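Local structure of extracellular solute-binding protein, family 1 (Trichodesmium erythraeum IMS101, 6G7N) at residues 50-58 with 244-255; 123-134 with 161-171. The protein binds ferric iron and probably delivers it, as a periplasmic solute-binding protein, to an ABC transporter for uptake into the cell. All blocks are in the same frame, centred on the assembly; numbering follows the deposited sequence. Where two conformers were deposited one is given.

How the interactions relate
Both contacts fasten a helix region to strands of the same mixed sheet, but on opposite sides of the chain's centre, their own centres about 42 Å apart. Interaction 1 (50-58 with 244-255) is a buried strand-on-helix contact. It is small and mostly apolar, with one polar tie at its end, and its strand runs on to Thr57 and Val58 of the ligand pocket. Interaction 2 (123-134 with 161-171) is larger and only partly buried. Backbone and amide hydrogen bonds carry much of it, over an apolar floor, and charged chains and waters line its outer rim. Their nearest atoms are about 16 Å apart, so the two do not touch.

Interaction 1: 50-58 with 244-255; sequences SPADVFMTV and NKEGAIKFLEYL
Asp53 OD1 accepts a hydrogen bond from Asn244 N at 2.8 Å. The amide comes in on the syn side of the carboxylate, 23° out of its plane. One turn along the helix, Ala248 CB sits 3.7 Å from Val54 CG2 and equally close to Asp53 O. Val54 spreads its two methyls over the helix. Val54 CG1, anti to the backbone N (chi1 176°), lies 4.0 Å from Leu252 CD2, while CG2 takes Ala248 and the Phe251 ring. Met56 comes next on the same side of the strand. Met56 SD lies at the edge of the Phe251 ring, 4.2 Å from Phe251 CE2. The chain bends at chi3, and its end meets Leu255 tip to tip, with Met56 CE 3.8 Å from Leu255 CD1. Strand 54-58 and helix 245-255 run roughly the same way, 35° apart, as part of the alpha/beta layering of a periplasmic binding protein lobe. Beside Val54 in the sheet lies the parallel strand 2-7. The second carboxylate oxygen of Asp53 is held by the backbone of Asn4, so both oxygens are engaged. Asn244 N-caps the helix: its OD1 accepts from Gly247 N at 3.0 Å, while ND2 bonds Ala2 O. Leu255 CG lies over one face of the Phe251 ring, toward its rim, and Phe21 meets that ring edge-to-face. Val58, at the far strand end, touches the bound D-alanine.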
loop_
_atom_site.group_PDB
_atom_site.type_symbol
_atom_site.label_atom_id
_atom_site.label_comp_id
_atom_site.label_asym_id
_atom_site.label_seq_id
_atom_site.Cartn_x
_atom_site.Cartn_y
_atom_site.Cartn_z
ATOM N N SER A 50 -6.327 18.635 -19.510
ATOM C CA SER A 50 -5.770 18.540 -18.158
ATOM C C SER A 50 -4.340 19.100 -18.066
ATOM O O SER A 50 -3.474 18.741 -18.879
ATOM C CB SER A 50 -5.724 17.102 -17.674
ATOM O OG SER A 50 -5.284 17.072 -16.319
ATOM N N PRO A 51 -4.064 19.929 -17.047
ATOM C CA PRO A 51 -2.674 20.350 -16.821
ATOM C C PRO A 51 -1.827 19.305 -16.083
ATOM O O PRO A 51 -0.637 19.519 -15.927
ATOM C CB PRO A 51 -2.804 21.608 -15.951
ATOM C CG PRO A 51 -4.149 21.499 -15.317
ATOM C CD PRO A 51 -5.022 20.627 -16.165
ATOM N N ALA A 52 -2.418 18.205 -15.632
ATOM C CA ALA A 52 -1.673 17.257 -14.809
ATOM C C ALA A 52 -0.470 16.682 -15.556
ATOM O O ALA A 52 -0.565 16.244 -16.705
ATOM C CB ALA A 52 -2.585 16.135 -14.327
ATOM N N ASP A 53 0.670 16.652 -14.864
ATOM C CA ASP A 53 1.907 16.047 -15.382
ATOM C C ASP A 53 2.208 14.696 -14.746
ATOM O O ASP A 53 2.627 13.756 -15.421
ATOM C CB ASP A 53 3.107 16.961 -15.127
ATOM C CG ASP A 53 3.118 18.182 -16.024
ATOM O OD1 ASP A 53 3.142 17.987 -17.270
ATOM O OD2 ASP A 53 3.154 19.321 -15.491
ATOM N N VAL A 54 2.080 14.634 -13.423
ATOM C CA VAL A 54 2.352 13.411 -12.637
ATOM C C VAL A 54 1.136 13.130 -11.778
ATOM O O VAL A 54 0.565 14.056 -11.180
ATOM C CB VAL A 54 3.593 13.594 -11.744
ATOM C CG1 VAL A 54 3.816 12.381 -10.852
ATOM C CG2 VAL A 54 4.821 13.870 -12.583
ATOM N N PHE A 55 0.749 11.861 -11.707
ATOM C CA PHE A 55 -0.333 11.386 -10.816
ATOM C C PHE A 55 0.327 10.439 -9.806
ATOM O O PHE A 55 1.029 9.513 -10.197
ATOM C CB PHE A 55 -1.423 10.655 -11.621
ATOM C CG PHE A 55 -2.413 9.927 -10.758
ATOM C CD1 PHE A 55 -3.262 10.624 -9.909
ATOM C CD2 PHE A 55 -2.460 8.529 -10.731
ATOM C CE1 PHE A 55 -4.140 9.969 -9.085
ATOM C CE2 PHE A 55 -3.379 7.881 -9.926
ATOM C CZ PHE A 55 -4.214 8.601 -9.106
ATOM N N MET A 56 0.059 10.680 -8.521
ATOM C CA MET A 56 0.524 9.793 -7.452
ATOM C C MET A 56 -0.605 9.414 -6.515
ATOM O O MET A 56 -1.473 10.240 -6.180
ATOM C CB MET A 56 1.647 10.419 -6.633
ATOM C CG MET A 56 2.906 10.627 -7.426
ATOM S SD MET A 56 4.333 11.175 -6.506
ATOM C CE MET A 56 4.830 9.635 -5.773
ATOM N N THR A 57 -0.575 8.166 -6.051
ATOM C CA THR A 57 -1.588 7.668 -5.123
ATOM C C THR A 57 -1.039 6.466 -4.400
ATOM O O THR A 57 0.128 6.123 -4.544
ATOM C CB THR A 57 -2.923 7.405 -5.852
ATOM O OG1 THR A 57 -3.987 7.247 -4.908
ATOM C CG2 THR A 57 -2.868 6.157 -6.742
ATOM N N VAL A 58 -1.875 5.834 -3.567
ATOM C CA VAL A 58 -1.504 4.572 -2.919
ATOM C C VAL A 58 -2.335 3.418 -3.447
ATOM O O VAL A 58 -3.513 3.583 -3.814
ATOM C CB VAL A 58 -1.519 4.576 -1.366
ATOM C CG1 VAL A 58 -0.832 5.822 -0.842
ATOM C CG2 VAL A 58 -2.920 4.489 -0.804
ATOM N N ASN A 244 4.319 18.997 -19.548
ATOM C CA ASN A 244 5.782 18.971 -19.373
ATOM C C ASN A 244 6.226 17.536 -19.120
ATOM O O ASN A 244 6.625 17.150 -18.011
ATOM C CB ASN A 244 6.198 19.864 -18.218
ATOM C CG ASN A 244 7.693 20.085 -18.163
ATOM O OD1 ASN A 244 8.460 19.507 -18.952
ATOM N ND2 ASN A 244 8.125 20.945 -17.237
ATOM N N LYS A 245 6.195 16.735 -20.172
ATOM C CA LYS A 245 6.576 15.330 -20.084
ATOM C C LYS A 245 8.022 15.155 -19.610
ATOM O O LYS A 245 8.301 14.315 -18.754
ATOM C CB LYS A 245 6.357 14.632 -21.434
ATOM C CG LYS A 245 6.711 13.161 -21.444
ATOM C CD LYS A 245 6.603 12.566 -22.842
ATOM C CE LYS A 245 7.007 11.107 -22.835
ATOM N NZ LYS A 245 6.748 10.446 -24.140
ATOM N N GLU A 246 8.907 15.956 -20.149
ATOM C CA GLU A 246 10.316 15.881 -19.775
ATOM C C GLU A 246 10.566 16.123 -18.247
ATOM O O GLU A 246 11.320 15.420 -17.552
ATOM C CB GLU A 246 11.145 16.875 -20.597
ATOM N N GLY A 247 9.854 17.129 -17.755
ATOM C CA GLY A 247 9.930 17.462 -16.343
ATOM C C GLY A 247 9.287 16.387 -15.485
ATOM O O GLY A 247 9.801 16.091 -14.401
ATOM N N ALA A 248 8.190 15.799 -15.973
ATOM C CA ALA A 248 7.514 14.718 -15.249
ATOM C C ALA A 248 8.440 13.515 -15.098
ATOM O O ALA A 248 8.544 12.930 -14.005
ATOM C CB ALA A 248 6.238 14.317 -15.957
ATOM N N ILE A 249 9.150 13.160 -16.166
ATOM C CA ILE A 249 10.116 12.048 -16.107
ATOM C C ILE A 249 11.232 12.386 -15.127
ATOM O O ILE A 249 11.652 11.536 -14.326
ATOM C CB ILE A 249 10.652 11.718 -17.509
ATOM C CG1 ILE A 249 9.529 11.185 -18.422
ATOM C CG2 ILE A 249 11.799 10.724 -17.397
ATOM C CD1 ILE A 249 9.928 11.141 -19.883
ATOM N N LYS A 250 11.739 13.633 -15.177
ATOM C CA LYS A 250 12.790 14.036 -14.220
ATOM C C LYS A 250 12.320 13.871 -12.784
ATOM O O LYS A 250 13.129 13.492 -11.901
ATOM C CB LYS A 250 13.233 15.478 -14.458
ATOM C CG LYS A 250 14.091 15.690 -15.700
ATOM C CD LYS A 250 14.572 17.138 -15.804
ATOM C CE LYS A 250 15.485 17.373 -17.011
ATOM N NZ LYS A 250 16.048 18.753 -17.050
ATOM N N PHE A 251 11.063 14.193 -12.518
ATOM C CA PHE A 251 10.544 14.049 -11.164
ATOM C C PHE A 251 10.501 12.587 -10.730
ATOM O O PHE A 251 10.984 12.271 -9.618
ATOM C CB PHE A 251 9.164 14.700 -11.066
ATOM C CG PHE A 251 8.623 14.714 -9.660
ATOM C CD1 PHE A 251 9.187 15.525 -8.695
ATOM C CD2 PHE A 251 7.562 13.906 -9.290
ATOM C CE1 PHE A 251 8.720 15.549 -7.389
ATOM C CE2 PHE A 251 7.070 13.927 -7.991
ATOM C CZ PHE A 251 7.643 14.748 -7.045
ATOM N N LEU A 252 9.971 11.708 -11.569
ATOM C CA LEU A 252 9.970 10.287 -11.199
ATOM C C LEU A 252 11.376 9.762 -10.965
ATOM O O LEU A 252 11.630 9.011 -10.010
ATOM C CB LEU A 252 9.255 9.443 -12.249
ATOM C CG LEU A 252 7.781 9.775 -12.529
ATOM C CD1 LEU A 252 7.203 8.680 -13.388
ATOM C CD2 LEU A 252 6.972 9.963 -11.227
ATOM N N GLU A 253 12.308 10.148 -11.830
ATOM C CA GLU A 253 13.691 9.694 -11.658
ATOM C C GLU A 253 14.284 10.240 -10.362
ATOM O O GLU A 253 15.005 9.530 -9.657
ATOM C CB GLU A 253 14.526 10.065 -12.857
ATOM C CG GLU A 253 14.153 9.262 -14.083
ATOM C CD GLU A 253 14.936 9.592 -15.347
ATOM O OE1 GLU A 253 15.486 10.704 -15.459
ATOM O OE2 GLU A 253 14.934 8.747 -16.277
ATOM N N TYR A 254 14.003 11.501 -10.034
ATOM C CA TYR A 254 14.473 12.056 -8.775
ATOM C C TYR A 254 13.970 11.254 -7.576
ATOM O O TYR A 254 14.706 11.039 -6.606
ATOM C CB TYR A 254 14.055 13.533 -8.693
ATOM C CG TYR A 254 14.210 14.076 -7.305
ATOM C CD1 TYR A 254 15.456 14.342 -6.753
ATOM C CD2 TYR A 254 13.088 14.225 -6.479
ATOM C CE1 TYR A 254 15.565 14.773 -5.428
ATOM C CE2 TYR A 254 13.198 14.633 -5.186
ATOM C CZ TYR A 254 14.423 14.895 -4.655
ATOM O OH TYR A 254 14.514 15.240 -3.318
ATOM N N LEU A 255 12.726 10.770 -7.645
ATOM C CA LEU A 255 12.151 10.028 -6.527
ATOM C C LEU A 255 12.872 8.739 -6.177
ATOM O O LEU A 255 12.710 8.260 -5.044
ATOM C CB LEU A 255 10.673 9.741 -6.755
ATOM C CG LEU A 255 9.729 10.951 -6.706
ATOM C CD1 LEU A 255 8.322 10.471 -7.037
ATOM C CD2 LEU A 255 9.749 11.631 -5.365
#

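Interaction 2: 123-134 with 161-171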
loop_
_atom_site.group_PDB
_atom_site.type_symbol
_atom_site.label_atom_id
_atom_site.label_comp_id
_atom_site.label_asym_id
_atom_site.label_seq_id
_atom_site.Cartn_x
_atom_site.Cartn_y
_atom_site.Cartn_z
ATOM N N LEU A 123 -5.209 -18.293 8.574
ATOM C CA LEU A 123 -6.211 -17.468 9.246
ATOM C C LEU A 123 -7.644 -17.947 9.042
ATOM O O LEU A 123 -8.541 -17.494 9.761
ATOM C CB LEU A 123 -6.084 -16.007 8.806
ATOM C CG LEU A 123 -4.698 -15.420 9.064
ATOM C CD1 LEU A 123 -4.660 -13.986 8.573
ATOM C CD2 LEU A 123 -4.355 -15.521 10.546
ATOM N N ALA A 124 -7.859 -18.889 8.119
ATOM C CA ALA A 124 -9.180 -19.500 7.944
ATOM C C ALA A 124 -9.421 -20.698 8.841
ATOM O O ALA A 124 -10.524 -21.241 8.820
ATOM C CB ALA A 124 -9.366 -19.902 6.469
ATOM N N GLN A 125 -8.429 -21.115 9.611
ATOM C CA GLN A 125 -8.564 -22.283 10.472
ATOM C C GLN A 125 -9.494 -21.981 11.646
ATOM O O GLN A 125 -9.567 -20.842 12.153
ATOM C CB GLN A 125 -7.195 -22.706 10.973
ATOM C CG GLN A 125 -6.269 -23.252 9.896
ATOM C CD GLN A 125 -6.694 -24.627 9.383
ATOM O OE1 GLN A 125 -7.290 -25.417 10.095
ATOM N NE2 GLN A 125 -6.410 -24.894 8.121
ATOM N N ASN A 126 -10.171 -23.027 12.120
ATOM C CA ASN A 126 -11.170 -22.931 13.199
ATOM C C ASN A 126 -10.614 -22.355 14.499
ATOM O O ASN A 126 -11.371 -21.754 15.286
ATOM C CB ASN A 126 -11.775 -24.316 13.530
ATOM C CG ASN A 126 -12.553 -24.946 12.376
ATOM O OD1 ASN A 126 -13.027 -24.260 11.479
ATOM N ND2 ASN A 126 -12.709 -26.273 12.423
ATOM N N LYS A 127 -9.328 -22.572 14.765
ATOM C CA LYS A 127 -8.709 -22.069 15.976
ATOM C C LYS A 127 -8.824 -20.556 16.131
ATOM O O LYS A 127 -8.743 -20.053 17.248
ATOM C CB LYS A 127 -7.241 -22.499 16.069
ATOM C CG LYS A 127 -6.383 -21.914 14.961
ATOM C CD LYS A 127 -5.012 -22.565 14.885
ATOM C CE LYS A 127 -4.272 -22.063 13.659
ATOM N NZ LYS A 127 -2.950 -22.705 13.483
ATOM N N TRP A 128 -9.034 -19.810 15.044
ATOM C CA TRP A 128 -9.160 -18.356 15.120
ATOM C C TRP A 128 -10.597 -17.872 15.269
ATOM O O TRP A 128 -10.837 -16.659 15.227
ATOM C CB TRP A 128 -8.471 -17.698 13.913
ATOM C CG TRP A 128 -7.021 -17.981 13.834
ATOM C CD1 TRP A 128 -6.365 -18.655 12.835
ATOM C CD2 TRP A 128 -6.016 -17.579 14.765
ATOM N NE1 TRP A 128 -5.032 -18.684 13.077
ATOM C CE2 TRP A 128 -4.767 -18.042 14.253
ATOM C CE3 TRP A 128 -6.025 -16.834 15.953
ATOM C CZ2 TRP A 128 -3.561 -17.835 14.916
ATOM C CZ3 TRP A 128 -4.795 -16.634 16.622
ATOM C CH2 TRP A 128 -3.591 -17.128 16.085
ATOM N N LYS A 129 -11.545 -18.782 15.513
ATOM C CA LYS A 129 -12.949 -18.363 15.605
ATOM C C LYS A 129 -13.130 -17.329 16.713
ATOM O O LYS A 129 -12.651 -17.533 17.830
ATOM C CB LYS A 129 -13.878 -19.563 15.818
ATOM C CG LYS A 129 -15.347 -19.232 15.530
ATOM C CD LYS A 129 -16.216 -20.464 15.549
ATOM C CE LYS A 129 -17.547 -20.200 14.865
ATOM N NZ LYS A 129 -18.410 -19.287 15.634
ATOM N N GLY A 130 -13.812 -16.230 16.381
ATOM C CA GLY A 130 -14.086 -15.171 17.350
ATOM C C GLY A 130 -12.899 -14.269 17.634
ATOM O O GLY A 130 -13.007 -13.442 18.538
ATOM N N LYS A 131 -11.799 -14.407 16.877
ATOM C CA LYS A 131 -10.530 -13.762 17.258
ATOM C C LYS A 131 -10.003 -12.723 16.280
ATOM O O LYS A 131 -9.051 -12.041 16.647
ATOM C CB LYS A 131 -9.442 -14.814 17.544
ATOM C CG LYS A 131 -9.804 -15.671 18.757
ATOM C CD LYS A 131 -8.804 -16.740 19.114
ATOM C CE LYS A 131 -9.198 -17.388 20.447
ATOM N NZ LYS A 131 -8.123 -18.256 21.006
ATOM N N ILE A 132 -10.599 -12.600 15.087
ATOM C CA ILE A 132 -9.983 -11.767 14.032
ATOM C C ILE A 132 -10.740 -10.463 13.885
ATOM O O ILE A 132 -11.973 -10.447 13.811
ATOM C CB ILE A 132 -9.972 -12.497 12.681
ATOM C CG1 ILE A 132 -9.235 -13.813 12.820
ATOM C CG2 ILE A 132 -9.341 -11.623 11.594
ATOM C CD1 ILE A 132 -8.992 -14.584 11.548
ATOM N N VAL A 133 -10.006 -9.346 13.806
ATOM C CA VAL A 133 -10.591 -8.056 13.428
ATOM C C VAL A 133 -9.946 -7.571 12.110
ATOM O O VAL A 133 -8.730 -7.646 11.909
ATOM C CB VAL A 133 -10.491 -6.999 14.546
ATOM C CG1 VAL A 133 -11.423 -7.340 15.711
ATOM C CG2 VAL A 133 -9.084 -6.792 15.027
ATOM N N ILE A 134 -10.791 -7.049 11.232
ATOM C CA ILE A 134 -10.343 -6.499 9.959
ATOM C C ILE A 134 -11.419 -5.509 9.485
ATOM O O ILE A 134 -12.604 -5.651 9.796
ATOM C CB ILE A 134 -10.070 -7.611 8.913
ATOM C CG1 ILE A 134 -9.354 -7.066 7.661
ATOM C CG2 ILE A 134 -11.357 -8.324 8.510
ATOM C CD1 ILE A 134 -8.795 -8.157 6.762
ATOM N N TRP A 161 -11.311 -20.425 1.479
ATOM C CA TRP A 161 -10.507 -19.675 2.464
ATOM C C TRP A 161 -11.316 -18.520 3.035
ATOM O O TRP A 161 -11.393 -18.343 4.256
ATOM C CB TRP A 161 -9.203 -19.150 1.825
ATOM C CG TRP A 161 -8.465 -18.242 2.760
ATOM C CD1 TRP A 161 -7.584 -18.601 3.766
ATOM C CD2 TRP A 161 -8.585 -16.819 2.849
ATOM N NE1 TRP A 161 -7.197 -17.496 4.463
ATOM C CE2 TRP A 161 -7.786 -16.385 3.937
ATOM C CE3 TRP A 161 -9.308 -15.867 2.138
ATOM C CZ2 TRP A 161 -7.678 -15.030 4.290
ATOM C CZ3 TRP A 161 -9.212 -14.549 2.513
ATOM C CH2 TRP A 161 -8.420 -14.141 3.566
ATOM N N ALA A 162 -11.940 -17.735 2.159
ATOM C CA ALA A 162 -12.612 -16.534 2.584
ATOM C C ALA A 162 -13.821 -16.834 3.474
ATOM O O ALA A 162 -14.111 -16.093 4.402
ATOM C CB ALA A 162 -13.010 -15.690 1.396
ATOM N N LYS A 163 -14.503 -17.941 3.170
ATOM C CA LYS A 163 -15.623 -18.424 3.999
ATOM C C LYS A 163 -15.206 -18.772 5.475
ATOM O O LYS A 163 -15.891 -18.579 6.514
ATOM C CB LYS A 163 -16.265 -19.625 3.305
ATOM C CG LYS A 163 -17.582 -20.082 3.900
ATOM C CD LYS A 163 -18.493 -20.649 2.818
ATOM C CE LYS A 163 -19.890 -20.876 3.361
ATOM N NZ LYS A 163 -20.411 -19.672 4.047
ATOM N N GLY A 164 -14.013 -19.334 5.579
ATOM C CA GLY A 164 -13.475 -19.624 6.917
ATOM C C GLY A 164 -12.967 -18.372 7.605
ATOM O O GLY A 164 -13.155 -18.198 8.801
ATOM N N PHE A 165 -12.304 -17.492 6.844
ATOM C CA PHE A 165 -11.799 -16.239 7.388
ATOM C C PHE A 165 -12.913 -15.374 7.954
ATOM O O PHE A 165 -12.856 -14.902 9.092
ATOM C CB PHE A 165 -11.005 -15.532 6.277
ATOM C CG PHE A 165 -10.337 -14.259 6.697
ATOM C CD1 PHE A 165 -9.318 -14.285 7.616
ATOM C CD2 PHE A 165 -10.699 -13.054 6.158
ATOM C CE1 PHE A 165 -8.659 -13.124 7.972
ATOM C CE2 PHE A 165 -10.035 -11.879 6.516
ATOM C CZ PHE A 165 -9.008 -11.928 7.423
ATOM N N VAL A 166 -13.953 -15.159 7.155
ATOM C CA VAL A 166 -15.089 -14.348 7.584
ATOM C C VAL A 166 -15.784 -14.964 8.810
ATOM O O VAL A 166 -16.202 -14.243 9.738
ATOM C CB VAL A 166 -16.054 -14.108 6.430
ATOM C CG1 VAL A 166 -17.352 -13.471 6.884
ATOM C CG2 VAL A 166 -15.401 -13.256 5.357
ATOM N N ARG A 167 -15.883 -16.294 8.842
ATOM C CA ARG A 167 -16.442 -17.001 9.995
ATOM C C ARG A 167 -15.693 -16.697 11.286
ATOM O O ARG A 167 -16.267 -16.824 12.364
ATOM C CB ARG A 167 -16.448 -18.515 9.715
ATOM C CG ARG A 167 -16.681 -19.437 10.912
ATOM C CD ARG A 167 -16.753 -20.893 10.455
ATOM N NE ARG A 167 -17.209 -21.818 11.482
ATOM C CZ ARG A 167 -16.396 -22.453 12.315
ATOM N NH1 ARG A 167 -15.082 -22.280 12.246
ATOM N NH2 ARG A 167 -16.899 -23.281 13.206
ATOM N N ASN A 168 -14.422 -16.311 11.169
ATOM C CA ASN A 168 -13.573 -16.037 12.309
ATOM C C ASN A 168 -13.607 -14.577 12.793
ATOM O O ASN A 168 -12.936 -14.263 13.778
ATOM C CB ASN A 168 -12.140 -16.441 11.990
ATOM C CG ASN A 168 -11.964 -17.942 11.928
ATOM O OD1 ASN A 168 -12.774 -18.677 12.476
ATOM N ND2 ASN A 168 -10.877 -18.391 11.298
ATOM N N PHE A 169 -14.412 -13.717 12.177
ATOM C CA PHE A 169 -14.443 -12.323 12.602
ATOM C C PHE A 169 -15.001 -12.196 14.018
ATOM O O PHE A 169 -16.055 -12.773 14.351
ATOM C CB PHE A 169 -15.312 -11.479 11.682
ATOM C CG PHE A 169 -14.767 -11.233 10.298
ATOM C CD1 PHE A 169 -13.498 -11.629 9.886
ATOM C CD2 PHE A 169 -15.575 -10.571 9.384
ATOM C CE1 PHE A 169 -13.049 -11.354 8.612
ATOM C CE2 PHE A 169 -15.134 -10.280 8.114
ATOM C CZ PHE A 169 -13.859 -10.664 7.737
ATOM N N ALA A 170 -14.307 -11.432 14.862
ATOM C CA ALA A 170 -14.759 -11.170 16.234
ATOM C C ALA A 170 -15.950 -10.220 16.283
ATOM O O ALA A 170 -16.745 -10.265 17.224
ATOM C CB ALA A 170 -13.614 -10.594 17.032
ATOM N N ARG A 171 -16.043 -9.329 15.310
ATOM C CA ARG A 171 -17.093 -8.337 15.218
ATOM C C ARG A 171 -17.264 -7.995 13.738
ATOM O O ARG A 171 -16.345 -8.245 12.947
ATOM C CB ARG A 171 -16.735 -7.064 16.025
ATOM C CG ARG A 171 -15.579 -6.253 15.443
ATOM C CD ARG A 171 -15.268 -5.037 16.270
ATOM N NE ARG A 171 -14.370 -4.152 15.570
ATOM C CZ ARG A 171 -13.918 -3.000 16.069
ATOM N NH1 ARG A 171 -14.264 -2.612 17.290
ATOM N NH2 ARG A 171 -13.135 -2.223 15.340
HETATM O O HOH W 1 -18.917 -17.103 12.965
HETATM O O HOH W 2 -15.998 -15.504 14.720
HETATM O O HOH W 3 -13.868 -7.197 11.967
#
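Asn168 plugs the hollow formed by the bend of 123-129. Its ND2 donates to two carbonyls, Leu123 O and Gln125 O, each 2.9 Å away. Leu123 O lies in the amide plane; Gln125 O is tilted 27° from it and takes Trp128 N from its other face. Asn168 CB touches both Trp128 O and Ile132 CD1. With Asn168 cut back to an alanine, Leu123 O and Gln125 O would probably both lose their ND2 donor, and a gap would open beside Trp128 CB. Phe165 is the main bump on the helix side. Its CG stands anti to the backbone N (chi1 -176°), which swings the ring in among Leu123, Ile132 and Ile134. Leu123 CB lies 3.9 Å from Phe165 CD1, and Ile134 CD1 meets the ring edge. Ile132 crosses it at about a right angle. Trp161 CH2 packs over one face. Ala124 CB settles against Trp161 CD1 at 3.5 Å, while the indole NE1 is held by Tyr120 O. Gly164 leaves room for Ala124 O, where a side chain would clash. Past the helix end, Phe169 pairs with Ile132 in a single beta bridge: Ile132 N donates to Asn168 O, and Ala170 N to Ile132 O at 2.7 Å. The type II turn from Trp128 to Lys131 closes over Asn168. Uncharged hydrogen bonds thus fix the loop beside the Phe165 packing. Lys129 and Arg167 carry like charges, Lys129 NZ and Arg167 NH2 4.9 Å apart, so their meeting probably rests on Lys129 CE lying over the guanidinium face, not on charge.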